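Long-range contacts in putative dehydratase (Mesorhizobium loti, PDB 2POZ), which is of unknown function but may act as a lyase, being a member of the mandelate racemase/muconate lactonizing enzyme family of the enolase superfamily: residues D136-V145 and L184-A195; Y153-L161 and E199-G209. One frame throughout, in Å; residues are numbered along the deposited sequence.

Interaction 1: D136-V145 and L184-A195; sequences DTPDEFARAV and LAYRRVKAVRDA
Arg188 grips Asp136 side-on, in the plane of its guanidinium, holding both the backbone carbonyl and the carboxylate. NE and NH2 both donate to Asp136 O, the NE bond (2.8 Å) the straighter of the two, and NH2 also reaches Asp136 OD1 at 2.8 Å in a salt bridge. The carboxylate is nevertheless turned 56° against the guanidinium. It can meet NH2 because CG of Asp136 stands anti to its own backbone N (chi1 -178°), which brings back a side chain whose first bond heads away from helix 184-195. NH1 of Arg188 turns to the carbonyls of Pro160 and Ala162, and these bonds fix the rotation of the group.

The aliphatic part of Arg188 slants across the CD2-CE2 side of the Phe141 ring: CB sits over one face, displaced toward the rim, in a CH-pi contact 4.2 Å from the centroid, and CD comes within 3.4 Å of CE2. One turn earlier Pro138 fits as a knob into the hole formed by Leu184, Arg187, Arg188 and Ala191. Packing is tight there, with Pro138 CD only 3.4 Å from Leu184 CD2. Thr137, at the N-cap, and Glu140 form a capping box around the start of this helix. Farther along, small residues let the backbones come close: Ala142 CB meets Ala195 CB at 3.9 Å, while Val145 CG1 rests on Val192 CG1.

The helix axes are 7.9 Å apart and cross at -31°. Helix 179-196 connects the first two strands of the parallel barrel sheet, 155-158 and 201-205, and helix 138-144 packs beside it, ahead of the first strand. Phe141 and Val192 also pack on Phe158 of strand 155-158, Val145 reaches Leu156, and Val189 touches Phe218 of helix 212-222.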
loop_
_atom_site.group_PDB
_atom_site.type_symbol
_atom_site.label_atom_id
_atom_site.label_comp_id
_atom_site.label_asym_id
_atom_site.label_seq_id
_atom_site.Cartn_x
_atom_site.Cartn_y
_atom_site.Cartn_z
ATOM N N ASP A 136 -6.499 44.372 -8.327
ATOM C CA ASP A 136 -7.132 43.984 -7.070
ATOM C C ASP A 136 -8.591 43.598 -7.303
ATOM O O ASP A 136 -9.002 42.478 -7.003
ATOM C CB ASP A 136 -7.041 45.123 -6.046
ATOM C CG ASP A 136 -7.650 44.753 -4.689
ATOM O OD1 ASP A 136 -7.872 43.552 -4.421
ATOM O OD2 ASP A 136 -7.904 45.671 -3.879
ATOM N N THR A 137 -9.380 44.519 -7.841
ATOM C CA THR A 137 -10.786 44.225 -8.097
ATOM C C THR A 137 -10.915 43.335 -9.330
ATOM O O THR A 137 -9.996 43.245 -10.147
ATOM C CB THR A 137 -11.594 45.503 -8.368
ATOM O OG1 THR A 137 -11.175 46.063 -9.619
ATOM C CG2 THR A 137 -11.384 46.526 -7.248
ATOM N N PRO A 138 -12.054 42.649 -9.472
ATOM C CA PRO A 138 -12.223 41.793 -10.647
ATOM C C PRO A 138 -12.070 42.616 -11.925
ATOM O O PRO A 138 -11.425 42.184 -12.879
ATOM C CB PRO A 138 -13.639 41.258 -10.476
ATOM C CG PRO A 138 -13.745 41.124 -8.974
ATOM C CD PRO A 138 -13.140 42.434 -8.501
ATOM N N ASP A 139 -12.644 43.818 -11.938
ATOM C CA ASP A 139 -12.554 44.644 -13.131
ATOM C C ASP A 139 -11.130 45.035 -13.503
ATOM O O ASP A 139 -10.811 45.164 -14.686
ATOM C CB ASP A 139 -13.394 45.903 -12.998
ATOM C CG ASP A 139 -13.577 46.598 -14.326
ATOM O OD1 ASP A 139 -14.274 46.033 -15.197
ATOM O OD2 ASP A 139 -13.008 47.692 -14.512
ATOM N N GLU A 140 -10.274 45.240 -12.509
ATOM C CA GLU A 140 -8.892 45.596 -12.804
ATOM C C GLU A 140 -8.194 44.392 -13.441
ATOM O O GLU A 140 -7.294 44.550 -14.266
ATOM C CB GLU A 140 -8.170 46.048 -11.527
ATOM C CG GLU A 140 -8.816 47.299 -10.922
ATOM C CD GLU A 140 -8.178 47.749 -9.622
ATOM O OE1 GLU A 140 -7.782 46.886 -8.808
ATOM O OE2 GLU A 140 -8.096 48.978 -9.404
ATOM N N PHE A 141 -8.612 43.188 -13.063
ATOM C CA PHE A 141 -8.031 41.996 -13.660
ATOM C C PHE A 141 -8.491 41.963 -15.112
ATOM O O PHE A 141 -7.716 41.619 -15.999
ATOM C CB PHE A 141 -8.485 40.738 -12.910
ATOM C CG PHE A 141 -7.522 40.300 -11.842
ATOM C CD1 PHE A 141 -6.486 39.420 -12.142
ATOM C CD2 PHE A 141 -7.618 40.809 -10.549
ATOM C CE1 PHE A 141 -5.556 39.053 -11.170
ATOM C CE2 PHE A 141 -6.698 40.453 -9.569
ATOM C CZ PHE A 141 -5.665 39.573 -9.875
ATOM N N ALA A 142 -9.741 42.353 -15.355
ATOM C CA ALA A 142 -10.285 42.373 -16.713
ATOM C C ALA A 142 -9.511 43.343 -17.610
ATOM O O ALA A 142 -9.203 43.023 -18.763
ATOM C CB ALA A 142 -11.766 42.749 -16.688
ATOM N N ARG A 143 -9.200 44.525 -17.085
ATOM C CA ARG A 143 -8.446 45.520 -17.846
ATOM C C ARG A 143 -7.012 45.055 -18.078
ATOM O O ARG A 143 -6.421 45.342 -19.107
ATOM C CB ARG A 143 -8.382 46.864 -17.100
ATOM C CG ARG A 143 -9.695 47.618 -16.949
ATOM C CD ARG A 143 -10.279 48.033 -18.296
ATOM N NE ARG A 143 -9.270 48.506 -19.245
ATOM C CZ ARG A 143 -8.502 49.586 -19.090
ATOM N NH1 ARG A 143 -8.599 50.354 -18.011
ATOM N NH2 ARG A 143 -7.621 49.897 -20.032
ATOM N N ALA A 144 -6.457 44.351 -17.100
ATOM C CA ALA A 144 -5.077 43.881 -17.176
ATOM C C ALA A 144 -4.757 42.899 -18.305
ATOM O O ALA A 144 -3.606 42.826 -18.739
ATOM C CB ALA A 144 -4.671 43.277 -15.837
ATOM N N VAL A 145 -5.747 42.142 -18.783
ATOM C CA VAL A 145 -5.484 41.174 -19.857
ATOM C C VAL A 145 -5.222 41.858 -21.198
ATOM O O VAL A 145 -4.580 41.290 -22.085
ATOM C CB VAL A 145 -6.664 40.183 -20.072
ATOM C CG1 VAL A 145 -7.090 39.560 -18.741
ATOM C CG2 VAL A 145 -7.837 40.894 -20.746
ATOM N N LEU A 184 -14.281 36.764 -4.090
ATOM C CA LEU A 184 -13.587 37.748 -4.901
ATOM C C LEU A 184 -12.549 37.037 -5.782
ATOM O O LEU A 184 -12.346 37.402 -6.940
ATOM C CB LEU A 184 -12.927 38.773 -3.975
ATOM C CG LEU A 184 -12.274 40.045 -4.523
ATOM C CD1 LEU A 184 -10.916 39.711 -5.060
ATOM C CD2 LEU A 184 -13.158 40.681 -5.585
ATOM N N ALA A 185 -11.904 36.011 -5.234
ATOM C CA ALA A 185 -10.906 35.256 -5.986
ATOM C C ALA A 185 -11.585 34.652 -7.211
ATOM O O ALA A 185 -11.056 34.701 -8.323
ATOM C CB ALA A 185 -10.318 34.144 -5.115
ATOM N N TYR A 186 -12.767 34.087 -6.998
ATOM C CA TYR A 186 -13.518 33.480 -8.081
ATOM C C TYR A 186 -13.912 34.508 -9.148
ATOM O O TYR A 186 -13.828 34.231 -10.349
ATOM C CB TYR A 186 -14.781 32.807 -7.538
ATOM C CG TYR A 186 -15.746 32.416 -8.632
ATOM C CD1 TYR A 186 -15.493 31.319 -9.455
ATOM C CD2 TYR A 186 -16.890 33.180 -8.879
ATOM C CE1 TYR A 186 -16.360 30.993 -10.504
ATOM C CE2 TYR A 186 -17.758 32.868 -9.921
ATOM C CZ TYR A 186 -17.490 31.777 -10.727
ATOM O OH TYR A 186 -18.357 31.470 -11.750
ATOM N N ARG A 187 -14.342 35.689 -8.705
ATOM C CA ARG A 187 -14.750 36.745 -9.624
ATOM C C ARG A 187 -13.567 37.231 -10.449
ATOM O O ARG A 187 -13.731 37.614 -11.605
ATOM C CB ARG A 187 -15.374 37.921 -8.858
ATOM C CG ARG A 187 -16.683 37.564 -8.160
ATOM C CD ARG A 187 -17.755 37.165 -9.165
ATOM N NE ARG A 187 -18.912 36.539 -8.523
ATOM C CZ ARG A 187 -19.970 36.061 -9.172
ATOM N NH1 ARG A 187 -20.033 36.133 -10.496
ATOM N NH2 ARG A 187 -20.961 35.495 -8.495
ATOM N N ARG A 188 -12.376 37.219 -9.856
ATOM C CA ARG A 188 -11.183 37.644 -10.575
ATOM C C ARG A 188 -10.911 36.677 -11.727
ATOM O O ARG A 188 -10.596 37.099 -12.843
ATOM C CB ARG A 188 -9.967 37.677 -9.644
ATOM C CG ARG A 188 -9.938 38.822 -8.643
ATOM C CD ARG A 188 -8.777 38.619 -7.675
ATOM N NE ARG A 188 -8.551 39.761 -6.795
ATOM C CZ ARG A 188 -7.870 39.694 -5.654
ATOM N NH1 ARG A 188 -7.361 38.532 -5.261
ATOM N NH2 ARG A 188 -7.678 40.788 -4.916
ATOM N N VAL A 189 -11.026 35.377 -11.456
ATOM C CA VAL A 189 -10.790 34.378 -12.493
ATOM C C VAL A 189 -11.850 34.521 -13.593
ATOM O O VAL A 189 -11.536 34.475 -14.786
ATOM C CB VAL A 189 -10.826 32.932 -11.909
ATOM C CG1 VAL A 189 -10.574 31.914 -13.011
ATOM C CG2 VAL A 189 -9.761 32.785 -10.825
ATOM N N LYS A 190 -13.100 34.713 -13.187
ATOM C CA LYS A 190 -14.193 34.870 -14.139
ATOM C C LYS A 190 -14.031 36.139 -14.972
ATOM O O LYS A 190 -14.336 36.140 -16.161
ATOM C CB LYS A 190 -15.540 34.892 -13.409
ATOM C CG LYS A 190 -16.747 35.019 -14.346
ATOM C CD LYS A 190 -18.057 34.869 -13.584
ATOM C CE LYS A 190 -19.252 34.822 -14.528
ATOM N NZ LYS A 190 -19.454 36.120 -15.235
ATOM N N ALA A 191 -13.552 37.216 -14.355
ATOM C CA ALA A 191 -13.348 38.467 -15.077
ATOM C C ALA A 191 -12.281 38.276 -16.157
ATOM O O ALA A 191 -12.393 38.829 -17.252
ATOM C CB ALA A 191 -12.931 39.573 -14.118
ATOM N N VAL A 192 -11.248 37.495 -15.847
ATOM C CA VAL A 192 -10.186 37.236 -16.815
ATOM C C VAL A 192 -10.729 36.427 -17.992
ATOM O O VAL A 192 -10.422 36.725 -19.148
ATOM C CB VAL A 192 -8.993 36.472 -16.168
ATOM C CG1 VAL A 192 -8.004 36.028 -17.240
ATOM C CG2 VAL A 192 -8.284 37.375 -15.173
ATOM N N ARG A 193 -11.537 35.410 -17.699
ATOM C CA ARG A 193 -12.116 34.580 -18.750
ATOM C C ARG A 193 -13.031 35.421 -19.638
ATOM O O ARG A 193 -12.926 35.381 -20.868
ATOM C CB ARG A 193 -12.910 33.412 -18.150
ATOM C CG ARG A 193 -13.748 32.620 -19.171
ATOM C CD ARG A 193 -12.918 32.211 -20.396
ATOM N NE ARG A 193 -11.969 31.139 -20.107
ATOM C CZ ARG A 193 -10.903 30.859 -20.852
ATOM N NH1 ARG A 193 -10.631 31.575 -21.939
ATOM N NH2 ARG A 193 -10.111 29.848 -20.522
ATOM N N ASP A 194 -13.914 36.193 -19.010
ATOM C CA ASP A 194 -14.848 37.035 -19.749
ATOM C C ASP A 194 -14.146 38.061 -20.627
ATOM O O ASP A 194 -14.564 38.301 -21.752
ATOM C CB ASP A 194 -15.808 37.751 -18.790
ATOM C CG ASP A 194 -16.703 36.787 -18.025
ATOM O OD1 ASP A 194 -16.871 35.637 -18.479
ATOM O OD2 ASP A 194 -17.251 37.183 -16.974
ATOM N N ALA A 195 -13.078 38.665 -20.113
ATOM C CA ALA A 195 -12.341 39.666 -20.871
ATOM C C ALA A 195 -11.438 39.055 -21.939
ATOM O O ALA A 195 -11.253 39.638 -23.006
ATOM C CB ALA A 195 -11.512 40.532 -19.926
#

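Interaction 2: Y153-L161 and E199-G209; sequences YGALKFYPL and EIELMVDLSGG
Lys157 lies across Met203 (a selenomethionine) on the neighbouring strand. Its CB is 3.8 Å from Met203 CB. CG, placed anti to the backbone N (chi1 -173°), approaches Met203 CB at 3.7 Å and also lies near Met203 O; CD continues past that CB toward Asp205 CB, which CE still meets at 4.2 Å. A bend at chi3 (87°) turns the tip, and NZ forms salt bridges with Glu231 and Glu332 and a hydrogen bond with Tyr127 OH; Asp205 OD2 remains 4.8 Å from NZ, not in contact with it. With an alanine here, Glu231 and Glu332 would probably be left without the positive partner they share, and a gap would open beside Met203 CB.

Beneath these side chains the backbones pair as parallel strands. Five bonds pass alternately between them, from Glu201 N to Gly154 O through to Asp205 N to Phe158 O. These are consecutive strands of the parallel barrel sheet in the enolase-type C-terminal domain, joined through helix 179-196 in a beta-alpha-beta crossover. The face opposite Lys157 turns toward that helix: there the Phe158 ring turns its edge to Leu202, with Phe158 CE2 4.3 Å from Leu202 CB, and its CZ touches Val204 CG2.

At the end of strand 201-205, Asp205 OD1 accepts from Ser207 N in an Asx turn, and a type I' turn follows from Leu206 to Gly209. The Tyr159 ring turns its edge to the Asp205 and Leu206 carbonyls, Tyr159 CD1 lying 3.1 Å from Asp205 O. Its hydroxyl is bonded to Val172 N and to a water that donates to Ser207 O, a carbonyl that also accepts from Lys83 of a second subunit.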
loop_
_atom_site.group_PDB
_atom_site.type_symbol
_atom_site.label_atom_id
_atom_site.label_comp_id
_atom_site.label_asym_id
_atom_site.label_seq_id
_atom_site.Cartn_x
_atom_site.Cartn_y
_atom_site.Cartn_z
ATOM N N TYR A 153 -0.190 37.142 -27.065
ATOM C CA TYR A 153 -0.163 35.934 -26.239
ATOM C C TYR A 153 -1.481 35.181 -26.370
ATOM O O TYR A 153 -2.555 35.789 -26.374
ATOM C CB TYR A 153 0.087 36.303 -24.768
ATOM C CG TYR A 153 1.500 36.763 -24.509
ATOM C CD1 TYR A 153 2.530 35.840 -24.340
ATOM C CD2 TYR A 153 1.824 38.121 -24.513
ATOM C CE1 TYR A 153 3.847 36.251 -24.191
ATOM C CE2 TYR A 153 3.145 38.547 -24.363
ATOM C CZ TYR A 153 4.146 37.604 -24.208
ATOM O OH TYR A 153 5.453 38.008 -24.118
ATOM N N GLY A 154 -1.397 33.859 -26.483
ATOM C CA GLY A 154 -2.596 33.048 -26.595
ATOM C C GLY A 154 -2.852 32.325 -25.287
ATOM O O GLY A 154 -3.752 31.493 -25.178
ATOM N N ALA A 155 -2.050 32.652 -24.279
ATOM C CA ALA A 155 -2.174 32.026 -22.974
ATOM C C ALA A 155 -1.688 32.973 -21.880
ATOM O O ALA A 155 -0.691 33.682 -22.043
ATOM C CB ALA A 155 -1.377 30.725 -22.951
ATOM N N LEU A 156 -2.401 32.973 -20.763
ATOM C CA LEU A 156 -2.077 33.847 -19.644
ATOM C C LEU A 156 -2.106 33.106 -18.311
ATOM O O LEU A 156 -2.996 32.286 -18.070
ATOM C CB LEU A 156 -3.096 34.994 -19.568
ATOM C CG LEU A 156 -3.370 35.855 -20.802
ATOM C CD1 LEU A 156 -4.606 36.711 -20.535
ATOM C CD2 LEU A 156 -2.165 36.728 -21.125
ATOM N N LYS A 157 -1.135 33.393 -17.451
ATOM C CA LYS A 157 -1.113 32.794 -16.120
ATOM C C LYS A 157 -1.262 33.912 -15.100
ATOM O O LYS A 157 -0.718 35.003 -15.286
ATOM C CB LYS A 157 0.199 32.044 -15.838
ATOM C CG LYS A 157 0.135 31.287 -14.500
ATOM C CD LYS A 157 1.319 30.347 -14.265
ATOM C CE LYS A 157 2.491 31.052 -13.607
ATOM N NZ LYS A 157 3.651 30.112 -13.449
ATOM N N PHE A 158 -1.995 33.648 -14.022
ATOM C CA PHE A 158 -2.174 34.659 -12.988
ATOM C C PHE A 158 -2.495 34.061 -11.624
ATOM O O PHE A 158 -2.996 32.943 -11.519
ATOM C CB PHE A 158 -3.262 35.665 -13.405
ATOM C CG PHE A 158 -4.614 35.047 -13.635
ATOM C CD1 PHE A 158 -5.650 35.259 -12.733
ATOM C CD2 PHE A 158 -4.855 34.262 -14.761
ATOM C CE1 PHE A 158 -6.915 34.699 -12.946
ATOM C CE2 PHE A 158 -6.113 33.697 -14.982
ATOM C CZ PHE A 158 -7.146 33.918 -14.072
ATOM N N TYR A 159 -2.176 34.827 -10.585
ATOM C CA TYR A 159 -2.400 34.449 -9.191
ATOM C C TYR A 159 -3.638 35.236 -8.758
ATOM O O TYR A 159 -3.592 36.458 -8.645
ATOM C CB TYR A 159 -1.168 34.861 -8.371
ATOM C CG TYR A 159 -1.265 34.622 -6.883
ATOM C CD1 TYR A 159 -1.292 33.324 -6.358
ATOM C CD2 TYR A 159 -1.307 35.696 -5.990
ATOM C CE1 TYR A 159 -1.353 33.102 -4.980
ATOM C CE2 TYR A 159 -1.367 35.488 -4.610
ATOM C CZ TYR A 159 -1.387 34.186 -4.114
ATOM O OH TYR A 159 -1.414 33.983 -2.757
ATOM N N PRO A 160 -4.761 34.546 -8.509
ATOM C CA PRO A 160 -5.994 35.229 -8.106
ATOM C C PRO A 160 -6.256 35.358 -6.613
ATOM O O PRO A 160 -7.311 35.858 -6.212
ATOM C CB PRO A 160 -7.061 34.379 -8.771
ATOM C CG PRO A 160 -6.537 32.986 -8.496
ATOM C CD PRO A 160 -5.030 33.124 -8.806
ATOM N N LEU A 161 -5.308 34.929 -5.787
ATOM C CA LEU A 161 -5.508 34.968 -4.343
ATOM C C LEU A 161 -4.850 36.123 -3.582
ATOM O O LEU A 161 -4.849 36.126 -2.352
ATOM C CB LEU A 161 -5.051 33.624 -3.737
ATOM C CG LEU A 161 -5.566 32.334 -4.398
ATOM C CD1 LEU A 161 -5.000 31.101 -3.670
ATOM C CD2 LEU A 161 -7.105 32.316 -4.375
ATOM N N GLU A 199 -11.175 31.657 -26.393
ATOM C CA GLU A 199 -10.018 31.114 -27.088
ATOM C C GLU A 199 -8.675 31.216 -26.371
ATOM O O GLU A 199 -7.711 30.562 -26.764
ATOM C CB GLU A 199 -9.915 31.760 -28.469
ATOM C CG GLU A 199 -11.189 31.619 -29.280
ATOM C CD GLU A 199 -11.047 32.149 -30.693
ATOM O OE1 GLU A 199 -10.142 31.676 -31.417
ATOM O OE2 GLU A 199 -11.844 33.033 -31.083
ATOM N N ILE A 200 -8.605 32.018 -25.317
ATOM C CA ILE A 200 -7.355 32.173 -24.588
ATOM C C ILE A 200 -7.185 31.104 -23.509
ATOM O O ILE A 200 -8.111 30.821 -22.748
ATOM C CB ILE A 200 -7.267 33.575 -23.939
ATOM C CG1 ILE A 200 -7.299 34.654 -25.026
ATOM C CG2 ILE A 200 -6.000 33.690 -23.095
ATOM C CD1 ILE A 200 -6.130 34.600 -26.008
ATOM N N GLU A 201 -6.002 30.502 -23.458
ATOM C CA GLU A 201 -5.724 29.482 -22.457
ATOM C C GLU A 201 -5.381 30.205 -21.161
ATOM O O GLU A 201 -4.580 31.136 -21.150
ATOM C CB GLU A 201 -4.543 28.606 -22.891
ATOM C CG GLU A 201 -4.695 28.024 -24.285
ATOM C CD GLU A 201 -3.564 27.083 -24.663
ATOM O OE1 GLU A 201 -2.383 27.432 -24.434
ATOM O OE2 GLU A 201 -3.858 25.996 -25.206
ATOM N N LEU A 202 -5.995 29.782 -20.067
ATOM C CA LEU A 202 -5.741 30.411 -18.784
ATOM C C LEU A 202 -5.120 29.439 -17.787
ATOM O O LEU A 202 -5.593 28.318 -17.614
ATOM C CB LEU A 202 -7.043 30.969 -18.207
ATOM C CG LEU A 202 -7.759 32.015 -19.067
ATOM C CD1 LEU A 202 -9.028 32.467 -18.356
ATOM C CD2 LEU A 202 -6.836 33.196 -19.324
HETATM N N MSE A 203 -4.049 29.876 -17.141
HETATM C CA MSE A 203 -3.395 29.058 -16.132
HETATM C C MSE A 203 -3.593 29.777 -14.803
HETATM O O MSE A 203 -3.368 30.981 -14.696
HETATM C CB MSE A 203 -1.896 28.907 -16.420
HETATM C CG MSE A 203 -1.550 28.045 -17.630
HETATM SE SE MSE A 203 -2.010 28.845 -19.354
HETATM C CE MSE A 203 -1.037 27.618 -20.513
ATOM N N VAL A 204 -4.034 29.041 -13.796
ATOM C CA VAL A 204 -4.255 29.624 -12.485
ATOM C C VAL A 204 -3.191 29.140 -11.499
ATOM O O VAL A 204 -3.105 27.948 -11.187
ATOM C CB VAL A 204 -5.664 29.260 -11.951
ATOM C CG1 VAL A 204 -5.795 29.654 -10.493
ATOM C CG2 VAL A 204 -6.725 29.979 -12.775
ATOM N N ASP A 205 -2.373 30.073 -11.027
ATOM C CA ASP A 205 -1.327 29.768 -10.056
ATOM C C ASP A 205 -1.863 30.092 -8.661
ATOM O O ASP A 205 -2.255 31.232 -8.391
ATOM C CB ASP A 205 -0.071 30.598 -10.361
ATOM C CG ASP A 205 1.008 30.464 -9.285
ATOM O OD1 ASP A 205 1.010 29.465 -8.531
ATOM O OD2 ASP A 205 1.864 31.365 -9.202
ATOM N N LEU A 206 -1.908 29.083 -7.792
ATOM C CA LEU A 206 -2.394 29.278 -6.431
ATOM C C LEU A 206 -1.234 29.529 -5.468
ATOM O O LEU A 206 -1.438 29.920 -4.318
ATOM C CB LEU A 206 -3.222 28.069 -5.977
ATOM C CG LEU A 206 -4.460 27.774 -6.836
ATOM C CD1 LEU A 206 -5.298 26.673 -6.181
ATOM C CD2 LEU A 206 -5.294 29.043 -7.005
ATOM N N SER A 207 -0.018 29.299 -5.951
ATOM C CA SER A 207 1.198 29.520 -5.169
ATOM C C SER A 207 1.082 29.002 -3.738
ATOM O O SER A 207 1.443 29.699 -2.796
ATOM C CB SER A 207 1.530 31.024 -5.152
ATOM O OG SER A 207 2.878 31.269 -4.784
ATOM N N GLY A 208 0.579 27.780 -3.578
ATOM C CA GLY A 208 0.439 27.209 -2.249
ATOM C C GLY A 208 -1.004 26.975 -1.833
ATOM O O GLY A 208 -1.294 26.053 -1.061
ATOM N N GLY A 209 -1.904 27.820 -2.335
ATOM C CA GLY A 209 -3.318 27.694 -2.028
ATOM C C GLY A 209 -3.725 27.915 -0.582
ATOM O O GLY A 209 -3.078 28.637 0.174
HETATM O O HOH W 1 -0.736 31.411 -1.889
#

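From the N terminus, after the N-terminal domain and strand 123-128, the chain reaches helix 138-144, then passes through helix 146-150 into strand 155-158. After strands 163-165 and 168-170 comes helix 179-196, whose packing against helix 138-144 closes interaction 1 over 38 intervening residues. The chain then enters strand 201-205, and interaction 2 closes a loop of 37 residues. The two loops cross, since the segments of one alternate with those of the other. Their centres are about 11 Å apart. Helix 179-196 ties the layers together: Arg193 NH1 probably bonds to Ile200 O, Arg193 CZ packs on Leu202 CD1, and Ala185 CB rests against Pro160 O.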